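Local coordinates for protein putative protease (Parabacteroides distasonis ATCC 8503, PDB 3KD4) that is of unknown function but is named a putative protease, a probably exported protein that carries the uncharacterised DUF3857 and DUF3858 domains, at residues 368-373 against 421-426; 472-477 against 489-494. All blocks are in the same frame, centred on the assembly; numbering follows the deposited sequence. Where two conformers were deposited one is given.

Contact 1: residues 368-373 against 421-426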
loop_
_atom_site.group_PDB
_atom_site.type_symbol
_atom_site.label_atom_id
_atom_site.label_comp_id
_atom_site.label_asym_id
_atom_site.label_seq_id
_atom_site.Cartn_x
_atom_site.Cartn_y
_atom_site.Cartn_z
ATOM N N THR A 368 7.439 16.303 -4.047
ATOM C CA THR A 368 8.218 16.650 -5.243
ATOM C C THR A 368 7.544 16.019 -6.462
ATOM O O THR A 368 7.287 14.825 -6.458
ATOM C CB THR A 368 9.668 16.090 -5.167
ATOM O OG1 THR A 368 10.321 16.572 -3.996
ATOM C CG2 THR A 368 10.483 16.503 -6.375
ATOM N N PRO A 369 7.240 16.818 -7.506
ATOM C CA PRO A 369 6.730 16.231 -8.744
ATOM C C PRO A 369 7.693 15.278 -9.420
ATOM O O PRO A 369 8.889 15.527 -9.458
ATOM C CB PRO A 369 6.511 17.444 -9.658
ATOM C CG PRO A 369 6.466 18.612 -8.748
ATOM C CD PRO A 369 7.292 18.291 -7.563
ATOM N N ILE A 370 7.168 14.194 -9.970
ATOM C CA ILE A 370 7.934 13.362 -10.880
ATOM C C ILE A 370 8.043 14.160 -12.169
ATOM O O ILE A 370 7.075 14.824 -12.603
ATOM C CB ILE A 370 7.236 12.023 -11.161
ATOM C CG1 ILE A 370 7.254 11.151 -9.906
ATOM C CG2 ILE A 370 7.881 11.272 -12.348
ATOM C CD1 ILE A 370 8.665 10.738 -9.444
ATOM N N GLN A 371 9.220 14.112 -12.772
ATOM C CA GLN A 371 9.497 14.873 -13.983
ATOM C C GLN A 371 9.690 13.900 -15.099
ATOM O O GLN A 371 10.575 13.061 -14.996
ATOM C CB GLN A 371 10.791 15.652 -13.835
ATOM C CG GLN A 371 10.768 16.743 -12.806
ATOM C CD GLN A 371 9.984 17.952 -13.240
ATOM O OE1 GLN A 371 9.627 18.122 -14.422
ATOM N NE2 GLN A 371 9.711 18.823 -12.282
ATOM N N ILE A 372 8.881 14.003 -16.160
ATOM C CA ILE A 372 9.039 13.162 -17.348
ATOM C C ILE A 372 9.329 14.023 -18.595
ATOM O O ILE A 372 8.689 15.044 -18.855
ATOM C CB ILE A 372 7.832 12.226 -17.552
ATOM C CG1 ILE A 372 7.868 11.137 -16.470
ATOM C CG2 ILE A 372 7.878 11.534 -18.933
ATOM C CD1 ILE A 372 6.586 10.643 -16.156
ATOM N N LYS A 373 10.362 13.631 -19.324
ATOM C CA LYS A 373 10.736 14.347 -20.540
ATOM C C LYS A 373 11.142 13.310 -21.551
ATOM O O LYS A 373 12.100 12.589 -21.332
ATOM C CB LYS A 373 11.865 15.333 -20.268
ATOM C CG LYS A 373 12.264 16.173 -21.491
ATOM C CD LYS A 373 13.145 17.351 -21.053
ATOM C CE LYS A 373 13.470 18.280 -22.224
ATOM N NZ LYS A 373 13.409 19.719 -21.781
ATOM N N SER A 421 1.257 10.755 -7.490
ATOM C CA SER A 421 2.261 11.802 -7.240
ATOM C C SER A 421 1.864 13.067 -7.964
ATOM O O SER A 421 0.998 13.044 -8.831
ATOM C CB SER A 421 3.638 11.390 -7.759
ATOM O OG SER A 421 3.707 11.446 -9.188
ATOM N N LEU A 422 2.512 14.167 -7.633
ATOM C CA LEU A 422 2.482 15.322 -8.520
ATOM C C LEU A 422 3.335 14.940 -9.730
ATOM O O LEU A 422 4.187 14.030 -9.644
ATOM C CB LEU A 422 3.026 16.570 -7.860
ATOM C CG LEU A 422 2.311 16.962 -6.567
ATOM C CD1 LEU A 422 2.938 18.274 -6.033
ATOM C CD2 LEU A 422 0.825 17.104 -6.772
ATOM N N ILE A 423 3.110 15.610 -10.862
ATOM C CA ILE A 423 3.825 15.229 -12.048
ATOM C C ILE A 423 3.927 16.403 -13.013
ATOM O O ILE A 423 3.058 17.325 -13.031
ATOM C CB ILE A 423 3.134 14.010 -12.732
ATOM C CG1 ILE A 423 4.100 13.322 -13.704
ATOM C CG2 ILE A 423 1.805 14.462 -13.409
ATOM C CD1 ILE A 423 4.007 11.811 -13.718
ATOM N N ARG A 424 5.008 16.360 -13.785
ATOM C CA ARG A 424 5.230 17.280 -14.886
ATOM C C ARG A 424 5.802 16.482 -16.031
ATOM O O ARG A 424 6.857 15.822 -15.877
ATOM C CB ARG A 424 6.220 18.372 -14.508
ATOM C CG ARG A 424 5.859 19.179 -13.284
ATOM C CD ARG A 424 7.006 20.118 -12.895
ATOM N NE ARG A 424 6.998 21.419 -13.564
ATOM C CZ ARG A 424 7.604 21.659 -14.715
ATOM N NH1 ARG A 424 8.241 20.674 -15.329
ATOM N NH2 ARG A 424 7.574 22.876 -15.249
ATOM N N GLU A 425 5.128 16.524 -17.180
ATOM C CA GLU A 425 5.598 15.770 -18.343
ATOM C C GLU A 425 5.703 16.638 -19.585
ATOM O O GLU A 425 4.859 17.504 -19.820
ATOM C CB GLU A 425 4.689 14.586 -18.650
ATOM C CG GLU A 425 4.181 13.869 -17.453
ATOM C CD GLU A 425 3.569 12.530 -17.764
ATOM O OE1 GLU A 425 3.523 12.113 -18.951
ATOM O OE2 GLU A 425 3.131 11.883 -16.785
ATOM N N GLU A 426 6.744 16.390 -20.369
ATOM C CA GLU A 426 6.882 16.997 -21.677
ATOM C C GLU A 426 7.246 15.927 -22.684
ATOM O O GLU A 426 8.220 15.187 -22.476
ATOM C CB GLU A 426 7.945 18.068 -21.664
ATOM C CG GLU A 426 8.219 18.626 -23.047
ATOM C CD GLU A 426 9.396 19.569 -23.053
ATOM O OE1 GLU A 426 10.523 19.117 -22.731
ATOM O OE2 GLU A 426 9.188 20.758 -23.353
HETATM O O HOH W 1 4.577 14.265 -5.767
#
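The side chain of Ile-372 crosses that of Ile-423, CD1 of Ile-372 meeting CD1 of Ile-423 at 3.7 Å, beside Glu-425, whose OE2 is taken up by Ile-401 N. On the other face Lys-373 and Glu-426 lie side by side, each with CG anti to the backbone N (chi1 174° in Glu-426), and NZ of Lys-373 makes a salt bridge, weak as a hydrogen bond, with OE1 of Glu-426 at 3.1 Å. These pairs sit on two parallel beta strands, 370-380 at the edge of a mixed sheet and 423-433 next to it. Ile-370 and Ile-372 each use N and O to bridge the neighbouring strand; the straightest bond runs from Ile-372 N to Arg-424 O (2.7 Å, 172° at the hydrogen). Gln-371 lies alongside Arg-424, and in one of two deposited conformers of the arginine NH1 gives a bent bond to OE1 of Gln-371 at 3.0 Å, part-time at best. Where the strands begin, Leu-422 O is gripped from opposite faces of its plane, by Ile-370 N and by OG of Ser-421 at 2.7 Å. Without the hydroxyl, as with an alanine at Ser-421, Leu-422 O would probably keep the Ile-370 bond but lose its second donor, and a small gap would open beside CG1 of Ile-370. A water accepts from Leu-422 N at 2.8 Å and also lies close to Thr-368 O.

Contact 2: residues 472-477 against 489-494; sequences IELNKQ and SLIHEW
Ile-472 sets its CG2 methyl over one face of the Trp-494 indole, a CH-pi contact 3.6 Å from the centroid of the six-membered ring and 14° off its normal. With CG1 anti to the backbone N (chi1 180°), the longer branch of Ile-472 reaches past the ring toward the helix, its CD1 lying 3.8 Å from CB of Trp-494. One isoleucine thus covers both the indole and the base of the tryptophan side chain. The polar end of the indole is met by other residues: NE1 bonds to Asp-402 OD2, which helps fix the rotation of the ring, and Arg-470 makes a cation-pi contact with the ring. Two residues on, Leu-474 divides its methyls between neighbouring helix residues. The side chains of Leu-474 and Leu-490 slide past each other in opposite directions, CD2 of Leu-474 lying 3.7 Å from CD1 of Leu-490, while CD1 of Leu-474 meets CG1 of Ile-491 at 4.1 Å, those two side chains nearly perpendicular. No hydrogen bond joins the two segments. The axes of 472-474 and 489-494 are 154° apart and 9.6 Å at closest approach, so strand 465-474 and helix 481-495 run nearly antiparallel here, as befits a helix packed by apolar side chains across the face of a beta sheet.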
loop_
_atom_site.group_PDB
_atom_site.type_symbol
_atom_site.label_atom_id
_atom_site.label_comp_id
_atom_site.label_asym_id
_atom_site.label_seq_id
_atom_site.Cartn_x
_atom_site.Cartn_y
_atom_site.Cartn_z
ATOM N N ILE A 472 1.982 18.370 -19.617
ATOM C CA ILE A 472 0.995 18.332 -18.538
ATOM C C ILE A 472 1.674 18.598 -17.213
ATOM O O ILE A 472 2.775 18.110 -17.000
ATOM C CB ILE A 472 0.204 17.012 -18.502
ATOM C CG1 ILE A 472 -0.819 17.027 -17.334
ATOM C CG2 ILE A 472 1.131 15.747 -18.480
ATOM C CD1 ILE A 472 -1.835 15.893 -17.392
ATOM N N GLU A 473 1.047 19.399 -16.347
ATOM C CA GLU A 473 1.489 19.498 -14.967
ATOM C C GLU A 473 0.278 19.327 -14.072
ATOM O O GLU A 473 -0.795 19.877 -14.355
ATOM C CB GLU A 473 2.188 20.819 -14.679
ATOM C CG GLU A 473 1.304 22.021 -14.905
ATOM C CD GLU A 473 2.004 23.350 -14.615
ATOM O OE1 GLU A 473 3.206 23.498 -14.963
ATOM O OE2 GLU A 473 1.328 24.246 -14.055
ATOM N N LEU A 474 0.431 18.508 -13.036
ATOM C CA LEU A 474 -0.583 18.351 -12.046
ATOM C C LEU A 474 0.068 18.716 -10.707
ATOM O O LEU A 474 1.083 18.124 -10.306
ATOM C CB LEU A 474 -1.161 16.928 -12.076
ATOM C CG LEU A 474 -1.889 16.453 -13.331
ATOM C CD1 LEU A 474 -2.343 14.968 -13.176
ATOM C CD2 LEU A 474 -3.104 17.334 -13.686
ATOM N N ASN A 475 -0.505 19.718 -10.038
ATOM C CA ASN A 475 0.129 20.359 -8.879
ATOM C C ASN A 475 -0.576 20.157 -7.537
ATOM O O ASN A 475 -0.242 20.795 -6.582
ATOM C CB ASN A 475 0.255 21.846 -9.138
ATOM C CG ASN A 475 0.992 22.153 -10.429
ATOM O OD1 ASN A 475 2.067 21.591 -10.700
ATOM N ND2 ASN A 475 0.425 23.068 -11.239
ATOM N N LYS A 476 -1.552 19.275 -7.474
ATOM C CA LYS A 476 -2.256 18.953 -6.225
ATOM C C LYS A 476 -2.475 17.440 -6.269
ATOM O O LYS A 476 -2.626 16.872 -7.334
ATOM C CB LYS A 476 -3.578 19.731 -6.160
ATOM C CG LYS A 476 -4.404 19.540 -4.924
ATOM C CD LYS A 476 -5.572 20.541 -4.921
ATOM C CE LYS A 476 -6.668 20.265 -3.882
ATOM N NZ LYS A 476 -6.162 19.814 -2.540
ATOM N N GLN A 477 -2.466 16.793 -5.104
ATOM C CA GLN A 477 -2.579 15.350 -4.995
ATOM C C GLN A 477 -3.983 14.826 -4.715
ATOM O O GLN A 477 -4.316 13.741 -5.153
ATOM C CB GLN A 477 -1.726 14.876 -3.830
ATOM C CG GLN A 477 -0.288 14.896 -4.095
ATOM C CD GLN A 477 0.506 14.660 -2.861
ATOM O OE1 GLN A 477 1.116 13.596 -2.731
ATOM N NE2 GLN A 477 0.497 15.653 -1.911
ATOM N N SER A 489 -10.803 16.860 -16.330
ATOM C CA SER A 489 -10.686 17.452 -17.661
ATOM C C SER A 489 -9.208 17.578 -18.095
ATOM O O SER A 489 -8.902 17.336 -19.239
ATOM C CB SER A 489 -11.468 18.766 -17.745
ATOM O OG SER A 489 -10.812 19.798 -17.040
ATOM N N LEU A 490 -8.286 17.833 -17.157
ATOM C CA LEU A 490 -6.863 17.856 -17.475
ATOM C C LEU A 490 -6.380 16.493 -17.895
ATOM O O LEU A 490 -5.706 16.336 -18.943
ATOM C CB LEU A 490 -6.024 18.361 -16.277
ATOM C CG LEU A 490 -6.279 19.788 -15.780
ATOM C CD1 LEU A 490 -5.439 20.136 -14.504
ATOM C CD2 LEU A 490 -5.999 20.826 -16.893
ATOM N N ILE A 491 -6.716 15.488 -17.074
ATOM C CA ILE A 491 -6.207 14.134 -17.293
ATOM C C ILE A 491 -6.757 13.625 -18.618
ATOM O O ILE A 491 -6.046 13.031 -19.430
ATOM C CB ILE A 491 -6.559 13.154 -16.117
ATOM C CG1 ILE A 491 -5.796 13.579 -14.862
ATOM C CG2 ILE A 491 -6.230 11.715 -16.513
ATOM C CD1 ILE A 491 -6.439 13.082 -13.516
ATOM N N HIS A 492 -8.026 13.887 -18.835
ATOM C CA HIS A 492 -8.656 13.502 -20.085
ATOM C C HIS A 492 -8.032 14.223 -21.314
ATOM O O HIS A 492 -7.859 13.627 -22.369
ATOM C CB HIS A 492 -10.156 13.769 -19.968
ATOM C CG HIS A 492 -10.912 13.565 -21.236
ATOM N ND1 HIS A 492 -11.137 12.311 -21.769
ATOM C CD2 HIS A 492 -11.531 14.444 -22.057
ATOM C CE1 HIS A 492 -11.826 12.434 -22.889
ATOM N NE2 HIS A 492 -12.091 13.717 -23.080
ATOM N N GLU A 493 -7.687 15.498 -21.168
ATOM C CA GLU A 493 -7.047 16.220 -22.281
ATOM C C GLU A 493 -5.747 15.528 -22.651
ATOM O O GLU A 493 -5.420 15.390 -23.840
ATOM C CB GLU A 493 -6.805 17.692 -21.948
ATOM C CG GLU A 493 -6.294 18.508 -23.165
ATOM C CD GLU A 493 -7.270 19.579 -23.627
ATOM O OE1 GLU A 493 -8.482 19.416 -23.452
ATOM O OE2 GLU A 493 -6.794 20.600 -24.154
ATOM N N TRP A 494 -5.035 15.034 -21.641
ATOM C CA TRP A 494 -3.794 14.311 -21.872
ATOM C C TRP A 494 -3.997 12.955 -22.551
ATOM O O TRP A 494 -3.281 12.637 -23.501
ATOM C CB TRP A 494 -3.002 14.120 -20.567
ATOM C CG TRP A 494 -1.690 13.499 -20.816
ATOM C CD1 TRP A 494 -1.358 12.208 -20.634
ATOM C CD2 TRP A 494 -0.527 14.148 -21.333
ATOM N NE1 TRP A 494 -0.050 11.985 -21.023
ATOM C CE2 TRP A 494 0.490 13.175 -21.433
ATOM C CE3 TRP A 494 -0.240 15.457 -21.709
ATOM C CZ2 TRP A 494 1.778 13.475 -21.894
ATOM C CZ3 TRP A 494 1.051 15.769 -22.163
ATOM C CH2 TRP A 494 2.043 14.782 -22.242
#

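Contacts 1 and 2 meet in one mixed sheet, where strand 423-433 lies between 370-380 and 465-474. Contact 1 joins strands within the sheet at its edge, while contact 2 covers a face with helix 481-495. Their chemistry follows: backbone hydrogen bonds and a largely exposed row of charged and amide groups in the first, fully buried hydrocarbon and an indole in the second. The two are coupled by probable backbone bonds, Glu-425 N to Ile-472 O at 2.8 Å and Leu-474 N to Ile-423 O at 2.9 Å. Glu-425 and Ile-423 also touch the side chains of Ile-472 and Leu-474, and Trp-494 touches Glu-425, so the helix reaches the second strand of contact 1.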